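Local coordinates for uncharacterized protein (Aeromonas hydrophila J-1, PDB 6R1J) that forms the C component (AhlC) of AHL, a tripartite alpha-pore-forming toxin, and probably takes part in assembling its membrane pore, at residues 58-63 and 258-262; 144-149 and 172-177. The protein carries 3 engineered substitutions. All blocks are in the same frame, centred on the assembly; numbering follows the deposited sequence.

How the interactions relate
Interactions 1 and 2 lie on opposite sides of the centre of an elongated, almost wholly helical chain, their centres 80 Å apart and their nearest atoms about 67 Å apart. Along the sequence, 58-63 comes first, on helix 28-70; both halves of interaction 2 follow, on the long helices 78-157 and 163-236; 258-262 closes the order on helix 244-264. Those two long helices connect the sites: at one end they cover residues of interaction 1, at the other they face each other as a hairpin. The assembly brings the sites together between subunits, since T260 is hydrogen-bonded to Q177 of the second subunit, while Q177 of this chain packs on V263 of the second subunit.

Interaction 1: residues 58-63 and 258-262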
loop_
_atom_site.group_PDB
_atom_site.type_symbol
_atom_site.label_atom_id
_atom_site.label_comp_id
_atom_site.label_asym_id
_atom_site.label_seq_id
_atom_site.Cartn_x
_atom_site.Cartn_y
_atom_site.Cartn_z
ATOM N N PHE A 58 -37.049 22.494 3.666
ATOM C CA PHE A 58 -36.862 23.926 3.385
ATOM C C PHE A 58 -36.880 24.155 1.879
ATOM O O PHE A 58 -37.576 25.116 1.421
ATOM C CB PHE A 58 -35.546 24.421 3.993
ATOM C CG PHE A 58 -35.009 25.673 3.365
ATOM C CD1 PHE A 58 -35.461 26.918 3.755
ATOM C CD2 PHE A 58 -34.075 25.596 2.349
ATOM C CE1 PHE A 58 -34.983 28.066 3.147
ATOM C CE2 PHE A 58 -33.607 26.746 1.743
ATOM C CZ PHE A 58 -34.061 27.979 2.143
ATOM N N ALA A 59 -36.120 23.347 1.122
ATOM C CA ALA A 59 -35.979 23.579 -0.329
ATOM C C ALA A 59 -37.337 23.336 -1.016
ATOM O O ALA A 59 -37.675 24.136 -1.863
ATOM C CB ALA A 59 -34.887 22.759 -0.917
ATOM N N ALA A 60 -38.073 22.303 -0.628
ATOM C CA ALA A 60 -39.379 21.962 -1.251
ATOM C C ALA A 60 -40.331 23.144 -1.032
ATOM O O ALA A 60 -40.926 23.614 -1.999
ATOM C CB ALA A 60 -39.933 20.693 -0.680
ATOM N N ARG A 61 -40.392 23.668 0.184
ATOM C CA ARG A 61 -41.274 24.821 0.483
ATOM C C ARG A 61 -40.827 26.043 -0.333
ATOM O O ARG A 61 -41.706 26.703 -0.969
ATOM C CB ARG A 61 -41.316 25.033 1.988
ATOM C CG ARG A 61 -41.787 26.412 2.422
ATOM C CD ARG A 61 -41.833 26.529 3.934
ATOM N NE ARG A 61 -42.080 27.916 4.294
ATOM C CZ ARG A 61 -43.273 28.448 4.518
ATOM N NH1 ARG A 61 -43.378 29.738 4.802
ATOM N NH2 ARG A 61 -44.356 27.695 4.482
ATOM N N LEU A 62 -39.529 26.358 -0.375
ATOM C CA LEU A 62 -39.069 27.565 -1.091
ATOM C C LEU A 62 -39.225 27.388 -2.613
ATOM O O LEU A 62 -39.500 28.388 -3.281
ATOM C CB LEU A 62 -37.631 27.918 -0.699
ATOM C CG LEU A 62 -37.087 29.187 -1.350
ATOM C CD1 LEU A 62 -37.958 30.392 -1.063
ATOM C CD2 LEU A 62 -35.664 29.446 -0.899
ATOM N N GLU A 63 -39.011 26.185 -3.154
ATOM C CA GLU A 63 -39.200 25.930 -4.606
ATOM C C GLU A 63 -40.620 26.361 -5.029
ATOM O O GLU A 63 -40.740 27.127 -6.031
ATOM C CB GLU A 63 -38.998 24.461 -4.952
ATOM C CG GLU A 63 -39.249 24.178 -6.417
ATOM C CD GLU A 63 -39.137 22.710 -6.827
ATOM O OE1 GLU A 63 -38.795 22.477 -7.966
ATOM O OE2 GLU A 63 -39.302 21.839 -5.973
ATOM N N VAL A 258 -32.093 26.638 -5.205
ATOM C CA VAL A 258 -33.021 25.754 -4.451
ATOM C C VAL A 258 -32.979 24.360 -5.066
ATOM O O VAL A 258 -32.922 23.400 -4.316
ATOM C CB VAL A 258 -34.464 26.277 -4.425
ATOM C CG1 VAL A 258 -35.423 25.228 -3.882
ATOM C CG2 VAL A 258 -34.548 27.545 -3.614
ATOM N N ARG A 259 -33.039 24.259 -6.390
ATOM C CA ARG A 259 -33.022 22.934 -7.075
ATOM C C ARG A 259 -31.644 22.288 -6.905
ATOM O O ARG A 259 -31.559 21.060 -6.834
ATOM C CB ARG A 259 -33.422 23.120 -8.540
ATOM C CG ARG A 259 -34.906 23.443 -8.608
ATOM C CD ARG A 259 -35.514 23.526 -9.980
ATOM N NE ARG A 259 -36.961 23.620 -9.765
ATOM C CZ ARG A 259 -37.772 24.225 -10.598
ATOM N NH1 ARG A 259 -37.249 24.800 -11.654
ATOM N NH2 ARG A 259 -39.070 24.295 -10.359
ATOM N N THR A 260 -30.574 23.074 -6.895
ATOM C CA THR A 260 -29.228 22.533 -6.587
ATOM C C THR A 260 -29.276 21.868 -5.214
ATOM O O THR A 260 -28.777 20.761 -5.081
ATOM C CB THR A 260 -28.140 23.586 -6.787
ATOM O OG1 THR A 260 -28.271 23.999 -8.145
ATOM C CG2 THR A 260 -26.739 23.038 -6.555
ATOM N N LEU A 261 -29.831 22.497 -4.187
ATOM C CA LEU A 261 -29.868 21.863 -2.841
ATOM C C LEU A 261 -30.555 20.498 -2.896
ATOM O O LEU A 261 -30.130 19.542 -2.188
ATOM C CB LEU A 261 -30.693 22.733 -1.903
ATOM C CG LEU A 261 -30.064 23.999 -1.392
ATOM C CD1 LEU A 261 -31.099 24.776 -0.600
ATOM C CD2 LEU A 261 -28.827 23.702 -0.545
ATOM N N GLN A 262 -31.667 20.433 -3.628
ATOM C CA GLN A 262 -32.500 19.197 -3.677
ATOM C C GLN A 262 -31.666 18.101 -4.306
ATOM O O GLN A 262 -31.796 16.961 -3.887
ATOM C CB GLN A 262 -33.805 19.411 -4.449
ATOM C CG GLN A 262 -34.645 20.489 -3.818
ATOM C CD GLN A 262 -35.862 20.842 -4.647
ATOM O OE1 GLN A 262 -35.779 21.160 -5.837
ATOM N NE2 GLN A 262 -37.008 20.786 -3.997
#
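V258 drives both of its methyl branches into the surface of helix 28-70. With CG1 anti to its backbone N (chi1 169°), that methyl lies 3.2 Å from A59 O and also meets E63 CB, while CG2 presses on L62 CD2 at 3.5 Å, a tight carbon pair. L66 touches the valine as well, which completes the four-residue hole (A59, L62, E63, L66) of knobs-into-holes packing. Beside it, A59 CB takes Q262 CG at 3.7 Å, and L261 CD1 reaches the edge of the F58 ring, 4.0 Å from CE2 and in the ring plane.

The segments belong to an antiparallel pair within the helical bundle, their axes 9.1 Å apart at closest approach and their directions 149° apart. The apolar side of this pair faces the long helices: L228 contacts F58, L62 and V258, and I92 and I95 lie against F58.

The more exposed margin is polar. R259 and E63 form a salt bridge, gripped side-on: NE (2.8 Å) and NH2 (3.0 Å) of R259 both give to E63 OE1, NH2 on its anti lone pair, away from the other oxygen. OE1 lies near the guanidinium plane, but the carboxylate is turned steeply against it. E63 OE2 accepts Q262 NE2 at 3.2 Å, approached from above the carboxylate plane with a fairly straight N-H...O angle of 161°. Donors at both oxygens should restrain the rotation of the carboxylate. Further out, L261 packs on T224, which with D264 binds a sodium ion.

Interaction 2: residues 144-149 and 172-177; sequences ELDSLN and TLTQTQ
Two long antiparallel helices, 78-157 and 163-236, form a hairpin, and here, close to the turn that joins them, residues 144-149 face 172-177. The axes come within 9.9 Å and their directions differ by 160°. T176 is the buried residue of this largely surface contact. L148 and T176 reach toward each other tip to tip, the leucine CD1 standing 3.2 Å from OG1 of the threonine. That hydroxyl is turned back along its own helix: beside the backbone N (chi1 -53°), OG1 donates to T172 O at 2.9 Å, entering above the carbonyl plane. T172 O also accepts the backbone N of T176, so one carbonyl satisfies the buried hydroxyl and keeps the helical bond as well. The same rotation sends T176 CG2 across the interface, 3.7 Å from L145 CD1, the two side chains sliding past each other in opposite directions; the aliphatic part of E144 passes obliquely beside T176 CG2.

L173 fits next to L148, its CD1 at 3.7 Å from L148 CB. N149 crosses it at roughly a right angle and brings OD1 to 3.4 Å from that same CD1. At the tip of L148, T172 CG2 touches both leucine methyls, 3.7 Å from CD1. On the flank, Q177 bends at its second torsion (chi2 62°), which sets OE1 3.7 Å from L145 CD2; Q177 also packs on V263 of the second subunit.

Hydrogen bonds between the segments are absent, and cohesion comes from leucine and threonine methyls meshing along the seam. Such an arrangement fits a two-helix antiparallel hairpin, consistent with the head-bearing extension of ClyA-like alpha-pore-forming toxins.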
loop_
_atom_site.group_PDB
_atom_site.type_symbol
_atom_site.label_atom_id
_atom_site.label_comp_id
_atom_site.label_asym_id
_atom_site.label_seq_id
_atom_site.Cartn_x
_atom_site.Cartn_y
_atom_site.Cartn_z
ATOM N N GLU A 144 27.127 -16.060 17.286
ATOM C CA GLU A 144 27.610 -16.449 18.639
ATOM C C GLU A 144 27.352 -17.953 18.823
ATOM O O GLU A 144 28.259 -18.651 19.314
ATOM C CB GLU A 144 26.936 -15.530 19.662
ATOM C CG GLU A 144 27.513 -15.569 21.064
ATOM C CD GLU A 144 26.833 -14.612 22.043
ATOM O OE1 GLU A 144 27.120 -14.722 23.251
ATOM O OE2 GLU A 144 26.017 -13.753 21.614
ATOM N N LEU A 145 26.192 -18.449 18.378
ATOM C CA LEU A 145 25.780 -19.881 18.463
ATOM C C LEU A 145 26.611 -20.725 17.471
ATOM O O LEU A 145 26.814 -21.929 17.771
ATOM C CB LEU A 145 24.270 -19.981 18.192
ATOM C CG LEU A 145 23.543 -21.235 18.669
ATOM C CD1 LEU A 145 23.265 -21.179 20.165
ATOM C CD2 LEU A 145 22.237 -21.416 17.907
ATOM N N ASP A 146 27.078 -20.142 16.348
ATOM C CA ASP A 146 27.927 -20.817 15.317
ATOM C C ASP A 146 29.306 -21.107 15.916
ATOM O O ASP A 146 29.753 -22.270 15.783
ATOM C CB ASP A 146 28.087 -20.000 14.023
ATOM C CG ASP A 146 26.847 -19.960 13.138
ATOM O OD1 ASP A 146 25.920 -20.774 13.374
ATOM O OD2 ASP A 146 26.812 -19.115 12.209
ATOM N N SER A 147 29.957 -20.092 16.511
ATOM C CA SER A 147 31.244 -20.216 17.253
ATOM C C SER A 147 31.143 -21.334 18.286
ATOM O O SER A 147 31.981 -22.252 18.229
ATOM C CB SER A 147 31.642 -18.956 17.958
ATOM O OG SER A 147 32.336 -18.087 17.086
ATOM N N LEU A 148 30.179 -21.224 19.210
ATOM C CA LEU A 148 29.981 -22.195 20.323
ATOM C C LEU A 148 29.914 -23.620 19.762
ATOM O O LEU A 148 30.633 -24.473 20.311
ATOM C CB LEU A 148 28.734 -21.862 21.157
ATOM C CG LEU A 148 28.813 -20.607 22.036
ATOM C CD1 LEU A 148 27.521 -20.431 22.823
ATOM C CD2 LEU A 148 29.999 -20.631 22.997
ATOM N N ASN A 149 29.136 -23.863 18.698
ATOM C CA ASN A 149 28.947 -25.214 18.087
ATOM C C ASN A 149 30.225 -25.689 17.371
ATOM O O ASN A 149 30.422 -26.912 17.315
ATOM C CB ASN A 149 27.702 -25.274 17.200
ATOM C CG ASN A 149 26.439 -25.556 17.985
ATOM O OD1 ASN A 149 26.483 -26.261 18.994
ATOM N ND2 ASN A 149 25.312 -25.036 17.521
ATOM N N THR A 172 26.905 -22.448 28.380
ATOM C CA THR A 172 26.955 -21.266 27.475
ATOM C C THR A 172 25.999 -21.478 26.285
ATOM O O THR A 172 25.340 -20.514 25.880
ATOM C CB THR A 172 28.375 -21.009 26.948
ATOM O OG1 THR A 172 29.321 -21.132 28.017
ATOM C CG2 THR A 172 28.509 -19.647 26.302
ATOM N N LEU A 173 25.964 -22.692 25.739
ATOM C CA LEU A 173 25.179 -23.066 24.536
ATOM C C LEU A 173 23.689 -22.880 24.865
ATOM O O LEU A 173 23.015 -22.185 24.112
ATOM C CB LEU A 173 25.538 -24.506 24.142
ATOM C CG LEU A 173 25.124 -24.949 22.739
ATOM C CD1 LEU A 173 25.949 -24.227 21.685
ATOM C CD2 LEU A 173 25.274 -26.458 22.577
ATOM N N THR A 174 23.207 -23.426 25.991
ATOM C CA THR A 174 21.805 -23.250 26.469
ATOM C C THR A 174 21.474 -21.754 26.544
ATOM O O THR A 174 20.450 -21.361 25.964
ATOM C CB THR A 174 21.568 -23.912 27.832
ATOM O OG1 THR A 174 21.808 -25.300 27.623
ATOM C CG2 THR A 174 20.172 -23.701 28.389
ATOM N N GLN A 175 22.314 -20.950 27.204
ATOM C CA GLN A 175 22.088 -19.483 27.388
ATOM C C GLN A 175 21.966 -18.793 26.019
ATOM O O GLN A 175 21.038 -17.982 25.834
ATOM C CB GLN A 175 23.214 -18.844 28.215
ATOM C CG GLN A 175 23.391 -19.444 29.614
ATOM C CD GLN A 175 22.180 -19.249 30.499
ATOM O OE1 GLN A 175 21.570 -18.174 30.530
ATOM N NE2 GLN A 175 21.832 -20.289 31.245
ATOM N N THR A 176 22.881 -19.078 25.091
ATOM C CA THR A 176 22.932 -18.442 23.740
ATOM C C THR A 176 21.714 -18.893 22.919
ATOM O O THR A 176 21.166 -18.067 22.185
ATOM C CB THR A 176 24.257 -18.755 23.031
ATOM O OG1 THR A 176 25.311 -18.378 23.919
ATOM C CG2 THR A 176 24.423 -18.038 21.705
ATOM N N GLN A 177 21.308 -20.152 23.059
ATOM C CA GLN A 177 20.126 -20.724 22.372
ATOM C C GLN A 177 18.884 -19.941 22.847
ATOM O O GLN A 177 18.154 -19.432 21.971
ATOM C CB GLN A 177 20.080 -22.240 22.600
ATOM C CG GLN A 177 18.784 -22.907 22.142
ATOM C CD GLN A 177 18.487 -22.810 20.658
ATOM O OE1 GLN A 177 19.160 -22.111 19.896
ATOM N NE2 GLN A 177 17.454 -23.525 20.231
#